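Local structure of putative ABC transporter, periplasmic binding protein, amino acid (Neisseria gonorrhoeae, 2YJP) at residues Ala45-Ala50 with Asn247-Asn252; Ala49-Lys54 with Lys90-Ser95; Ile57-Phe62 with Val118-Ala123; Val82-Asp87 with Gly256-Met261; Val135-Pro140 with Ala240-Lys245. The protein binds cysteine as a periplasmic solute receptor and probably hands it on to an ABC transporter for uptake. The protein carries 1 engineered substitution. All blocks are in the same frame, centred on the assembly; numbering follows the deposited sequence.

Interaction 1. Residues Ala45-Ala50 with Asn247-Asn252; sequences AATVAA and NADLLN
Asp249 reaches over to Val48 at the start of helix 48-54, and Asn247 to Ala46 just ahead of it. The tight part is the second of these. Asn247 ND2 donates to Ala46 O at 2.8 Å, almost straight (173°), with the oxygen in the plane of the asparagine amide; seen from the acceptor, the donor stands well above the carbonyl plane. Leu250 packs on the same oxygen, its CB 3.6 Å from Ala46 O. Purely apolar contact between the segments is slight, Val48 CG2 standing 4.3 Å from Leu250 CD1. With CG opposite the backbone N (chi1 -170°), Asn247 turns ND2 to Ala46 and leaves OD1 over its own helix start, where Leu250 N makes a weak bond at 3.4 Å. The amide thus joins the two segments and caps helix 248-264.

Toward solvent the contact is looser and wetter. Asp249 OD2 accepts Val48 N at 2.8 Å, and one water donates to the same OD2 while taking the N-H of Ala49, with 3.0 Å between Ala49 N and the water. Thr47 OG1 accepts Ala50 N at 3.0 Å from within the helix. A carboxylate at these first amides would probably gain from the helix dipole. Two N-capped helix starts therefore lie side by side, Thr47 on helix 48-54 and Asn247 on helix 248-264, with Asp249 as an added acceptor at the N terminus of helix 48-54.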
# COMPACT_ATOMS: atom_id res chain seq x y z
N ALA A 45 -20.23 -3.48 13.09
CA ALA A 45 -19.94 -4.39 14.25
C ALA A 45 -18.49 -4.91 14.30
O ALA A 45 -18.00 -5.32 15.39
CB ALA A 45 -20.95 -5.57 14.34
N ALA A 46 -17.78 -4.91 13.17
CA ALA A 46 -18.27 -4.72 11.78
C ALA A 46 -18.39 -6.10 11.16
O ALA A 46 -17.52 -6.51 10.41
CB ALA A 46 -17.28 -3.90 10.98
N THR A 47 -19.42 -6.83 11.54
CA THR A 47 -19.62 -8.19 11.06
C THR A 47 -20.24 -8.17 9.64
O THR A 47 -20.78 -7.15 9.18
CB THR A 47 -20.56 -9.00 12.00
OG1 THR A 47 -21.85 -8.36 11.99
CG2 THR A 47 -20.05 -9.08 13.43
N VAL A 48 -20.19 -9.30 8.97
CA VAL A 48 -20.85 -9.49 7.69
C VAL A 48 -22.31 -9.01 7.81
O VAL A 48 -22.71 -8.10 7.13
CB VAL A 48 -20.75 -10.98 7.22
CG1 VAL A 48 -21.82 -11.32 6.18
CG2 VAL A 48 -19.30 -11.26 6.70
N ALA A 49 -23.08 -9.60 8.73
CA ALA A 49 -24.46 -9.21 8.91
C ALA A 49 -24.61 -7.70 9.16
O ALA A 49 -25.50 -7.07 8.58
CB ALA A 49 -25.14 -10.03 10.02
N ALA A 50 -23.78 -7.13 10.03
CA ALA A 50 -23.93 -5.71 10.36
C ALA A 50 -23.70 -4.83 9.13
O ALA A 50 -24.39 -3.85 8.93
CB ALA A 50 -23.01 -5.31 11.48
N ASN A 247 -12.18 -9.30 14.89
CA ASN A 247 -13.33 -9.39 14.03
C ASN A 247 -13.26 -10.63 13.14
O ASN A 247 -13.07 -10.51 11.94
CB ASN A 247 -13.49 -8.11 13.20
CG ASN A 247 -14.82 -8.05 12.44
OD1 ASN A 247 -15.64 -8.98 12.54
ND2 ASN A 247 -15.05 -6.95 11.69
N ALA A 248 -13.47 -11.81 13.73
CA ALA A 248 -13.26 -13.08 13.02
C ALA A 248 -14.32 -13.32 11.95
O ALA A 248 -14.09 -14.01 10.95
CB ALA A 248 -13.28 -14.23 14.00
N ASP A 249 -15.49 -12.74 12.16
CA ASP A 249 -16.55 -12.88 11.20
C ASP A 249 -16.20 -12.25 9.83
O ASP A 249 -16.35 -12.92 8.79
CB ASP A 249 -17.87 -12.35 11.76
CG ASP A 249 -19.03 -12.67 10.88
OD1 ASP A 249 -19.40 -13.86 10.75
OD2 ASP A 249 -19.58 -11.73 10.31
N LEU A 250 -15.75 -10.99 9.84
CA LEU A 250 -15.37 -10.30 8.61
C LEU A 250 -14.04 -10.84 8.04
O LEU A 250 -13.88 -10.95 6.81
CB LEU A 250 -15.26 -8.80 8.81
CG LEU A 250 -15.16 -7.95 7.51
CD1 LEU A 250 -16.31 -8.14 6.49
CD2 LEU A 250 -14.98 -6.48 7.84
N LEU A 251 -13.11 -11.15 8.95
CA LEU A 251 -11.86 -11.79 8.62
C LEU A 251 -12.11 -13.07 7.82
O LEU A 251 -11.50 -13.27 6.75
CB LEU A 251 -11.05 -12.10 9.89
CG LEU A 251 -9.72 -12.78 9.60
CD1 LEU A 251 -8.76 -11.78 8.78
CD2 LEU A 251 -9.02 -13.33 10.89
N ASN A 252 -12.96 -13.95 8.36
CA ASN A 252 -13.21 -15.21 7.70
C ASN A 252 -13.83 -15.05 6.29
O ASN A 252 -13.43 -15.73 5.33
CB ASN A 252 -14.07 -16.11 8.57
CG ASN A 252 -14.39 -17.40 7.88
OD1 ASN A 252 -13.48 -18.11 7.41
ND2 ASN A 252 -15.66 -17.69 7.77
O HOH W 1 -22.33 -11.86 10.50

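Interaction 2. Residues Ala49-Lys54 with Lys90-Ser95; sequences AAIKEK and KDLLGS. With ZN (zinc ion), chain I.
Ile51 and Leu92 make the tightest touch: Ile51 CG2 lies 3.4 Å from Leu92 CD2, closer than methyl carbons usually pack, and the two side chains meet at about a right angle. The branch responsible is set by the first torsion of Ile51, which puts CG2 opposite the backbone N and CG1 beside it (chi1 -69°). Leu93 adds a second, softer surface, its CD2 resting 3.8 Å from Ile51 O and its CD1 4.3 Å from Ile51 CG2.

Lys52 lies on the exposed side. Its CE comes to 3.4 Å from Leu92 O, and the ammonium goes further by way of a water, which accepts from Lys52 NZ at 3.1 Å and donates to Asp91 O at 3.2 Å. No direct hydrogen bond joins the two segments.

In the next shell, Ile57 of strand 57-61 touches both Ile51 and Leu93, while Trp253 of helix 248-264 lies against Leu92. Gly94 follows the end of helix 80-93 with a positive phi (104°), even as Gly94 N still bonds to Lys90 O. Glu53 points away from the contact and binds a zinc ion through OE1 at 2.5 Å. The chemistry is that of an apolar helix-helix touch with a cationic margin: a lysine beside the carbonyl-rich C-terminal end of helix 80-93 probably interacts favourably with the negative end of its dipole.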
# COMPACT_ATOMS: atom_id res chain seq x y z
N ALA A 49 -23.08 -9.60 8.73
CA ALA A 49 -24.46 -9.21 8.91
C ALA A 49 -24.61 -7.70 9.16
O ALA A 49 -25.50 -7.07 8.58
CB ALA A 49 -25.14 -10.03 10.02
N ALA A 50 -23.78 -7.13 10.03
CA ALA A 50 -23.93 -5.71 10.36
C ALA A 50 -23.70 -4.83 9.13
O ALA A 50 -24.39 -3.85 8.93
CB ALA A 50 -23.01 -5.31 11.48
N ILE A 51 -22.73 -5.20 8.31
CA ILE A 51 -22.45 -4.46 7.12
C ILE A 51 -23.56 -4.62 6.08
O ILE A 51 -23.88 -3.65 5.40
CB ILE A 51 -21.09 -4.83 6.54
CG1 ILE A 51 -19.95 -4.31 7.46
CG2 ILE A 51 -20.93 -4.25 5.09
CD1 ILE A 51 -18.65 -5.05 7.28
N LYS A 52 -24.15 -5.81 5.97
CA LYS A 52 -25.24 -6.03 5.01
C LYS A 52 -26.39 -5.11 5.41
O LYS A 52 -27.05 -4.56 4.56
CB LYS A 52 -25.69 -7.51 4.92
CG LYS A 52 -24.66 -8.42 4.21
CD LYS A 52 -25.17 -9.84 4.05
CE LYS A 52 -24.59 -10.50 2.78
NZ LYS A 52 -24.81 -11.98 2.81
N GLU A 53 -26.54 -4.88 6.72
CA GLU A 53 -27.65 -4.10 7.23
C GLU A 53 -27.50 -2.62 6.91
O GLU A 53 -28.44 -1.95 6.53
CB GLU A 53 -27.76 -4.28 8.74
CG GLU A 53 -28.90 -3.50 9.36
CD GLU A 53 -29.29 -4.11 10.68
OE1 GLU A 53 -28.46 -4.13 11.62
OE2 GLU A 53 -30.43 -4.59 10.77
N LYS A 54 -26.29 -2.12 7.08
CA LYS A 54 -26.01 -0.77 6.62
C LYS A 54 -26.07 -0.57 5.11
O LYS A 54 -26.29 0.54 4.69
CB LYS A 54 -24.64 -0.31 7.12
CG LYS A 54 -24.61 -0.02 8.65
CD LYS A 54 -23.21 0.37 9.12
CE LYS A 54 -22.50 -0.85 9.72
NZ LYS A 54 -20.96 -0.85 9.61
N LYS A 90 -19.20 -5.82 -4.43
CA LYS A 90 -20.11 -6.50 -5.30
C LYS A 90 -20.57 -7.85 -4.68
O LYS A 90 -21.78 -8.16 -4.70
CB LYS A 90 -19.47 -6.71 -6.68
CG LYS A 90 -20.28 -7.61 -7.56
CD LYS A 90 -19.83 -7.51 -9.00
CE LYS A 90 -20.03 -8.81 -9.68
NZ LYS A 90 -21.10 -9.51 -8.95
N ASP A 91 -19.62 -8.64 -4.14
CA ASP A 91 -20.01 -9.96 -3.59
C ASP A 91 -20.82 -9.78 -2.31
O ASP A 91 -21.75 -10.50 -2.07
CB ASP A 91 -18.78 -10.82 -3.30
CG ASP A 91 -18.14 -11.34 -4.54
OD1 ASP A 91 -18.89 -11.49 -5.53
OD2 ASP A 91 -16.90 -11.57 -4.55
N LEU A 92 -20.43 -8.81 -1.49
CA LEU A 92 -21.04 -8.66 -0.19
C LEU A 92 -22.41 -7.99 -0.28
O LEU A 92 -23.34 -8.36 0.42
CB LEU A 92 -20.13 -7.84 0.71
CG LEU A 92 -20.62 -7.82 2.17
CD1 LEU A 92 -20.40 -9.15 2.92
CD2 LEU A 92 -20.01 -6.69 2.92
N LEU A 93 -22.50 -6.99 -1.14
CA LEU A 93 -23.60 -6.06 -1.14
C LEU A 93 -24.39 -6.06 -2.42
O LEU A 93 -25.49 -5.52 -2.44
CB LEU A 93 -23.09 -4.63 -0.83
CG LEU A 93 -22.67 -4.56 0.64
CD1 LEU A 93 -21.54 -3.83 0.85
CD2 LEU A 93 -23.70 -4.04 1.58
N GLY A 94 -23.85 -6.64 -3.49
CA GLY A 94 -24.64 -6.80 -4.72
C GLY A 94 -24.21 -5.78 -5.77
O GLY A 94 -24.62 -5.86 -6.91
N SER A 95 -23.35 -4.84 -5.38
CA SER A 95 -22.92 -3.80 -6.32
C SER A 95 -21.55 -3.21 -5.97
O SER A 95 -21.33 -2.85 -4.83
CB SER A 95 -24.00 -2.69 -6.41
OG SER A 95 -23.49 -1.50 -6.97
ZN ZN I . -29.78 -3.03 13.40
O HOH W 2 -22.70 -12.24 0.49

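Interaction 3. Residues Ile57-Phe62 with Val118-Ala123; sequences IRIGVF and VDLILA
Ile59, Leu120 and Leu122 form the apolar centre of this parallel strand pair, which belongs to the central sheet of one lobe of a type 2 periplasmic binding protein. Ile59 lies side by side with both leucines, all pointing the same way: its CD1 is 4.2 Å from Leu120 CD2 and its CG2 3.9 Å from Leu122 CB. Ala85 of helix 80-93 covers Ile59 and Leu122 on that face. On the other, Gly60 has no side chain, and Ile121 CD1 occupies the space beside it, 4.0 Å from Gly60 CA; Val113 of helix 109-114 packs on Ile121.

The backbone register is carried by Gly60, whose N donates to Leu120 O at 2.9 Å and whose O accepts Leu122 N at 2.7 Å. Before it, Arg58 O takes the N-H of Asp119 firmly and that of Leu120 only weakly. At the polar end Asp119 OD2 accepts Arg58 N at 2.8 Å on its anti side, 28° out of the carboxylate plane, with CG opposite the carbonyl carbon (chi1 -60°), which lets OD2 reach that amide. In one of two conformers Arg58 NE bonds to Lys117 O, a pairing the second conformer leaves doubtful.

At the far end Phe62 belongs to the cysteine pocket. A water bridges Phe62 N and Leu122 O, and the ring makes a CH-pi contact: Ala123 CB lies over one face, 4.0 Å from the Phe62 centroid and 21° off the ring normal.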
# COMPACT_ATOMS: atom_id res chain seq x y z
N ILE A 57 -20.11 -0.68 2.70
CA ILE A 57 -18.91 -1.05 3.42
C ILE A 57 -17.94 0.12 3.40
O ILE A 57 -17.64 0.69 2.34
CB ILE A 57 -18.30 -2.35 2.92
CG1 ILE A 57 -17.12 -2.80 3.83
CG2 ILE A 57 -17.92 -2.21 1.42
CD1 ILE A 57 -16.63 -4.25 3.58
N ARG A 58 -17.49 0.51 4.59
CA ARG A 58 -16.47 1.54 4.71
C ARG A 58 -15.08 0.93 4.56
O ARG A 58 -14.68 0.05 5.35
CB ARG A 58 -16.62 2.33 6.02
CG ARG A 58 -17.74 3.38 5.92
CD ARG A 58 -18.18 3.95 7.29
NE ARG A 58 -17.16 4.81 7.88
CZ ARG A 58 -16.87 6.04 7.47
NH1 ARG A 58 -17.56 6.60 6.46
NH2 ARG A 58 -15.91 6.72 8.08
N ILE A 59 -14.38 1.37 3.50
CA ILE A 59 -13.03 0.86 3.20
C ILE A 59 -11.92 1.91 3.12
O ILE A 59 -12.00 2.87 2.31
CB ILE A 59 -12.98 -0.03 1.95
CG1 ILE A 59 -14.03 -1.13 2.06
CG2 ILE A 59 -11.58 -0.64 1.77
CD1 ILE A 59 -14.16 -2.08 0.88
N GLY A 60 -10.88 1.71 3.96
CA GLY A 60 -9.71 2.58 4.02
C GLY A 60 -8.79 2.28 2.84
O GLY A 60 -8.42 1.11 2.60
N VAL A 61 -8.45 3.33 2.09
CA VAL A 61 -7.59 3.24 0.90
C VAL A 61 -6.70 4.44 0.81
O VAL A 61 -6.98 5.47 1.45
CB VAL A 61 -8.38 3.10 -0.47
CG1 VAL A 61 -9.22 1.84 -0.48
CG2 VAL A 61 -9.26 4.33 -0.78
N PHE A 62 -5.64 4.33 -0.00
CA PHE A 62 -4.82 5.50 -0.34
C PHE A 62 -5.45 6.44 -1.35
O PHE A 62 -6.14 6.00 -2.29
CB PHE A 62 -3.44 5.06 -0.84
CG PHE A 62 -2.54 4.64 0.25
CD1 PHE A 62 -2.12 5.57 1.21
CD2 PHE A 62 -2.10 3.32 0.34
CE1 PHE A 62 -1.29 5.21 2.24
CE2 PHE A 62 -1.25 2.93 1.40
CZ PHE A 62 -0.86 3.88 2.36
N VAL A 118 -13.36 2.75 9.73
CA VAL A 118 -13.57 1.88 8.59
C VAL A 118 -13.77 0.42 9.00
O VAL A 118 -13.39 -0.00 10.10
CB VAL A 118 -12.38 1.93 7.56
CG1 VAL A 118 -12.06 3.37 7.16
CG2 VAL A 118 -11.12 1.18 8.09
N ASP A 119 -14.38 -0.35 8.09
CA ASP A 119 -14.66 -1.76 8.33
C ASP A 119 -13.47 -2.65 7.94
O ASP A 119 -13.28 -3.74 8.47
CB ASP A 119 -15.88 -2.17 7.53
CG ASP A 119 -17.13 -1.36 7.90
OD1 ASP A 119 -17.42 -1.21 9.10
OD2 ASP A 119 -17.82 -0.89 6.98
N LEU A 120 -12.65 -2.13 7.04
CA LEU A 120 -11.66 -2.88 6.36
C LEU A 120 -10.60 -1.91 5.85
O LEU A 120 -10.92 -0.79 5.42
CB LEU A 120 -12.30 -3.63 5.20
CG LEU A 120 -11.38 -4.40 4.29
CD1 LEU A 120 -10.90 -5.62 4.89
CD2 LEU A 120 -12.14 -4.93 3.15
N ILE A 121 -9.34 -2.33 5.91
CA ILE A 121 -8.24 -1.54 5.36
C ILE A 121 -7.76 -2.23 4.13
O ILE A 121 -7.40 -3.42 4.20
CB ILE A 121 -7.04 -1.40 6.32
CG1 ILE A 121 -7.44 -0.51 7.49
CG2 ILE A 121 -5.76 -0.93 5.54
CD1 ILE A 121 -7.70 0.98 7.09
N LEU A 122 -7.78 -1.50 3.01
CA LEU A 122 -7.13 -1.95 1.78
C LEU A 122 -6.20 -0.82 1.33
O LEU A 122 -6.05 -0.56 0.13
CB LEU A 122 -8.19 -2.27 0.72
CG LEU A 122 -8.72 -3.73 0.83
CD1 LEU A 122 -9.87 -4.02 -0.05
CD2 LEU A 122 -7.58 -4.79 0.56
N ALA A 123 -5.58 -0.12 2.28
CA ALA A 123 -4.60 0.89 1.94
C ALA A 123 -3.22 0.22 1.84
O ALA A 123 -2.38 0.34 2.74
CB ALA A 123 -4.58 2.05 2.95
O HOH W 3 -5.11 1.78 -1.48

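Interaction 4. Residues Val82-Asp87 with Gly256-Met261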
# COMPACT_ATOMS: atom_id res chain seq x y z
N VAL A 82 -8.26 -0.70 -4.89
CA VAL A 82 -9.63 -0.24 -5.10
C VAL A 82 -10.41 -1.26 -5.93
O VAL A 82 -11.63 -1.52 -5.69
CB VAL A 82 -9.59 1.15 -5.79
CG1 VAL A 82 -10.85 1.45 -6.51
CG2 VAL A 82 -9.19 2.27 -4.73
N GLU A 83 -9.75 -1.85 -6.91
CA GLU A 83 -10.42 -2.85 -7.72
C GLU A 83 -10.84 -4.02 -6.81
O GLU A 83 -11.96 -4.53 -6.91
CB GLU A 83 -9.51 -3.35 -8.83
CG GLU A 83 -9.28 -2.35 -9.89
CD GLU A 83 -10.59 -2.00 -10.63
OE1 GLU A 83 -11.34 -2.86 -11.10
OE2 GLU A 83 -10.89 -0.84 -10.78
N ILE A 84 -9.93 -4.43 -5.92
CA ILE A 84 -10.18 -5.52 -4.99
C ILE A 84 -11.34 -5.10 -4.09
O ILE A 84 -12.23 -5.91 -3.77
CB ILE A 84 -8.93 -5.82 -4.13
CG1 ILE A 84 -7.85 -6.43 -5.02
CG2 ILE A 84 -9.28 -6.73 -2.89
CD1 ILE A 84 -6.52 -6.43 -4.43
N ALA A 85 -11.33 -3.83 -3.67
CA ALA A 85 -12.39 -3.35 -2.80
C ALA A 85 -13.78 -3.43 -3.50
O ALA A 85 -14.79 -3.82 -2.89
CB ALA A 85 -12.08 -1.96 -2.26
N LYS A 86 -13.80 -3.11 -4.80
CA LYS A 86 -15.06 -3.07 -5.56
C LYS A 86 -15.60 -4.49 -5.75
O LYS A 86 -16.82 -4.73 -5.65
CB LYS A 86 -14.85 -2.33 -6.89
CG LYS A 86 -14.68 -0.80 -6.68
CD LYS A 86 -14.73 0.01 -8.00
CE LYS A 86 -13.73 -0.55 -9.01
NZ LYS A 86 -13.42 0.35 -10.16
N ASP A 87 -14.68 -5.43 -5.94
CA ASP A 87 -15.02 -6.84 -6.06
C ASP A 87 -15.66 -7.38 -4.76
O ASP A 87 -16.67 -8.08 -4.81
CB ASP A 87 -13.75 -7.63 -6.41
CG ASP A 87 -13.48 -7.65 -7.93
OD1 ASP A 87 -14.44 -7.43 -8.70
OD2 ASP A 87 -12.32 -7.95 -8.35
N GLY A 256 -12.04 -16.03 2.42
CA GLY A 256 -12.72 -16.80 1.41
C GLY A 256 -12.82 -16.01 0.10
O GLY A 256 -12.62 -16.54 -0.99
N GLU A 257 -13.11 -14.72 0.22
CA GLU A 257 -13.10 -13.83 -0.95
C GLU A 257 -11.76 -13.70 -1.65
O GLU A 257 -11.74 -13.76 -2.87
CB GLU A 257 -13.57 -12.46 -0.55
CG GLU A 257 -15.02 -12.38 -0.25
CD GLU A 257 -15.83 -12.47 -1.51
OE1 GLU A 257 -15.51 -11.69 -2.45
OE2 GLU A 257 -16.77 -13.32 -1.57
N ILE A 258 -10.68 -13.50 -0.90
CA ILE A 258 -9.35 -13.42 -1.48
C ILE A 258 -8.98 -14.71 -2.21
O ILE A 258 -8.46 -14.66 -3.32
CB ILE A 258 -8.25 -13.06 -0.45
CG1 ILE A 258 -8.48 -11.64 0.10
CG2 ILE A 258 -6.82 -13.18 -1.07
CD1 ILE A 258 -8.52 -10.49 -0.97
N ALA A 259 -9.28 -15.84 -1.57
CA ALA A 259 -8.91 -17.17 -2.06
C ALA A 259 -9.63 -17.36 -3.36
O ALA A 259 -9.04 -17.86 -4.34
CB ALA A 259 -9.31 -18.28 -1.04
N ALA A 260 -10.91 -16.97 -3.37
CA ALA A 260 -11.76 -17.18 -4.56
C ALA A 260 -11.27 -16.29 -5.70
O ALA A 260 -11.30 -16.72 -6.85
CB ALA A 260 -13.25 -16.94 -4.28
N MET A 261 -10.79 -15.10 -5.36
CA MET A 261 -10.29 -14.15 -6.38
C MET A 261 -8.99 -14.57 -7.04
O MET A 261 -8.79 -14.26 -8.23
CB MET A 261 -10.14 -12.75 -5.83
CG MET A 261 -11.43 -12.03 -5.66
SD MET A 261 -11.09 -10.57 -4.66
CE MET A 261 -12.39 -9.51 -5.09
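Ile84 and Ile258 supply the apolar touch between helices 82-87 and 256-261. Ile84 CG2 and Ile258 CD1 approach to 4.3 Å, an ordinary and rather open methyl contact. This agrees with the spacing of the short helical segments, whose axes come no nearer than 11.5 Å and cross at 111°. At that separation the contact is made by side chains.

Met261 spans much of that distance. Its CG lies opposite the carbonyl carbon (chi1 -75°) and the chain then runs out extended, aiming the thioether at helix 82-87. Its CE is placed against Asp87, but the modelled approach is too short to be real, so the exact position of this methyl is doubtful.

Polar bonds across the pair are absent, and the charged groups look elsewhere. Within helix 82-87, Lys86 NZ forms a salt bridge to Glu83 OE2 at 2.9 Å, arriving from above the carboxylate plane, 39° out of it; Lys273 forms a second one with the same OE2. Glu257 OE1 stands close to Asp91 OD2, two like charges brought together, which Arg266 probably offsets through its salt bridge with Asp91.

Around this crossing, helix 266-274 brings Arg266 against Asp87 and Met261. Leu88 of helix 80-93 touches Glu257 and Met261, Tyr141 lies on Ile84, and Phe101 of strand 99-103 touches Val82 and Ala85 of helix 80-93.

Interaction 5. Residues Val135-Pro140 with Ala240-Lys245; sequences VDFADP and APAVQK
Asp136 O is gripped by two groups of strand 242-244: Val243 N donates to it at 2.7 Å, in the carbonyl plane (163° at the hydrogen), and Ala242 CA makes a CA-H...O contact with the same Asp136 O at 3.2 Å. The return bond, Asp136 N to Val243 O at 2.9 Å, completes an antiparallel hydrogen-bonded pair. Pro241 O has a similar double load, taking a hydrogen bond from Ala138 N at 2.9 Å, from above its carbonyl plane, and a CA-H...O contact from Phe137 CA at 3.3 Å. Strand 242-244 also bonds to strand 120-121, so it lies between the latter and strand 135-137.

The two faces differ. On one, the Phe137 ring meets the alanine methyls obliquely: its CD1 is 3.9 Å from Ala240 CB, and Ala242 CB comes to it in the same manner. Val135 CG2 lies over one face of this ring and meets Ala242 CB at 3.7 Å; chi1 of -52° places that branch between the backbone N and the carbonyl carbon of Val135. Phe125 of the cysteine pocket meets the Phe137 ring with planes at about 45°. Toward helix 248-264, Leu250 packs on Val243, and Val254 and Asn255 touch Ala138.

At the exposed end, Asp136 OD2 accepts Gly246 N, while the Lys245 side chain crosses that of Asp136 at about a right angle, its NZ at a long 4.0 Å from Asp136 OD1. Backbone bonds thus carry the cohesion, and the ion pair probably adds only a diffuse electrostatic pull at the surface.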
# COMPACT_ATOMS: atom_id res chain seq x y z
N VAL A 135 -4.04 -5.35 14.72
CA VAL A 135 -5.16 -5.62 13.78
C VAL A 135 -5.15 -7.09 13.24
O VAL A 135 -4.14 -7.80 13.37
CB VAL A 135 -5.17 -4.60 12.55
CG1 VAL A 135 -5.11 -3.07 13.02
CG2 VAL A 135 -4.06 -4.96 11.49
N ASP A 136 -6.23 -7.55 12.62
CA ASP A 136 -6.15 -8.87 12.01
C ASP A 136 -6.03 -8.77 10.49
O ASP A 136 -6.87 -8.13 9.80
CB ASP A 136 -7.30 -9.80 12.38
CG ASP A 136 -7.27 -10.27 13.86
OD1 ASP A 136 -6.20 -10.67 14.40
OD2 ASP A 136 -8.37 -10.31 14.47
N PHE A 137 -5.01 -9.45 9.96
CA PHE A 137 -4.76 -9.50 8.52
C PHE A 137 -5.43 -10.70 7.88
O PHE A 137 -5.25 -11.83 8.36
CB PHE A 137 -3.27 -9.58 8.25
CG PHE A 137 -2.56 -8.26 8.47
CD1 PHE A 137 -2.59 -7.25 7.49
CD2 PHE A 137 -1.83 -8.04 9.66
CE1 PHE A 137 -1.89 -6.04 7.69
CE2 PHE A 137 -1.16 -6.84 9.86
CZ PHE A 137 -1.18 -5.84 8.89
N ALA A 138 -6.20 -10.45 6.82
CA ALA A 138 -6.69 -11.56 5.97
C ALA A 138 -5.60 -12.10 5.07
O ALA A 138 -4.51 -11.59 5.08
CB ALA A 138 -7.86 -11.10 5.13
N ASP A 139 -5.91 -13.11 4.29
CA ASP A 139 -5.02 -13.62 3.26
C ASP A 139 -4.43 -12.54 2.41
O ASP A 139 -5.17 -11.74 1.86
CB ASP A 139 -5.80 -14.48 2.27
CG ASP A 139 -6.12 -15.84 2.81
OD1 ASP A 139 -5.82 -16.10 4.01
OD2 ASP A 139 -6.67 -16.63 2.02
N PRO A 140 -3.10 -12.61 2.21
CA PRO A 140 -2.37 -11.64 1.37
C PRO A 140 -2.80 -11.73 -0.07
O PRO A 140 -3.16 -12.84 -0.55
CB PRO A 140 -0.90 -12.03 1.51
CG PRO A 140 -0.86 -13.33 2.24
CD PRO A 140 -2.25 -13.70 2.73
N ALA A 240 -1.82 -7.24 2.55
CA ALA A 240 -3.02 -8.01 2.91
C ALA A 240 -4.07 -7.05 3.37
O ALA A 240 -3.71 -6.00 3.80
CB ALA A 240 -2.71 -8.99 4.04
N PRO A 241 -5.37 -7.42 3.26
CA PRO A 241 -6.42 -6.60 3.88
C PRO A 241 -6.33 -6.70 5.39
O PRO A 241 -5.78 -7.68 5.91
CB PRO A 241 -7.72 -7.26 3.43
CG PRO A 241 -7.32 -8.29 2.31
CD PRO A 241 -5.90 -8.66 2.67
N ALA A 242 -6.87 -5.72 6.11
CA ALA A 242 -6.88 -5.81 7.58
C ALA A 242 -8.24 -5.43 8.16
O ALA A 242 -8.85 -4.45 7.68
CB ALA A 242 -5.79 -4.96 8.19
N VAL A 243 -8.70 -6.20 9.16
CA VAL A 243 -9.93 -5.87 9.88
C VAL A 243 -9.56 -5.58 11.32
O VAL A 243 -8.43 -5.86 11.72
CB VAL A 243 -10.96 -7.00 9.83
CG1 VAL A 243 -11.40 -7.26 8.40
CG2 VAL A 243 -10.41 -8.29 10.50
N GLN A 244 -10.51 -5.03 12.07
CA GLN A 244 -10.36 -4.80 13.52
C GLN A 244 -9.96 -6.09 14.20
O GLN A 244 -10.50 -7.16 13.87
CB GLN A 244 -11.68 -4.32 14.12
CG GLN A 244 -11.61 -3.76 15.52
CD GLN A 244 -12.98 -3.21 15.98
OE1 GLN A 244 -13.85 -3.98 16.33
NE2 GLN A 244 -13.15 -1.88 15.97
N LYS A 245 -9.04 -5.99 15.16
CA LYS A 245 -8.57 -7.09 15.96
C LYS A 245 -9.73 -7.79 16.62
O LYS A 245 -10.53 -7.15 17.28
CB LYS A 245 -7.63 -6.55 17.06
CG LYS A 245 -7.00 -7.67 17.90
CD LYS A 245 -5.96 -8.36 17.04
CE LYS A 245 -4.78 -8.80 17.81
NZ LYS A 245 -4.44 -10.21 17.95

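From the N terminus, interaction 1 closes the longest loop, bringing the start of helix 48-54 to that of helix 248-264. Interaction 2 leaves from the same helix and closes early, on the end of helix 80-93. Interaction 3 crosses it, pairing strand 57-61 with strand 120-121 inside the span of interaction 1. Interaction 4, joining helices 80-93 and 248-264, crosses interactions 1, 2 and 3. Interaction 5 is nested within both 1 and 4 and follows 2 and 3 in series; its strand 237-244 returns beside strand 120-121, extending the sheet of interaction 3. Together they tie helices 48-54, 80-93 and 248-264 to one central sheet.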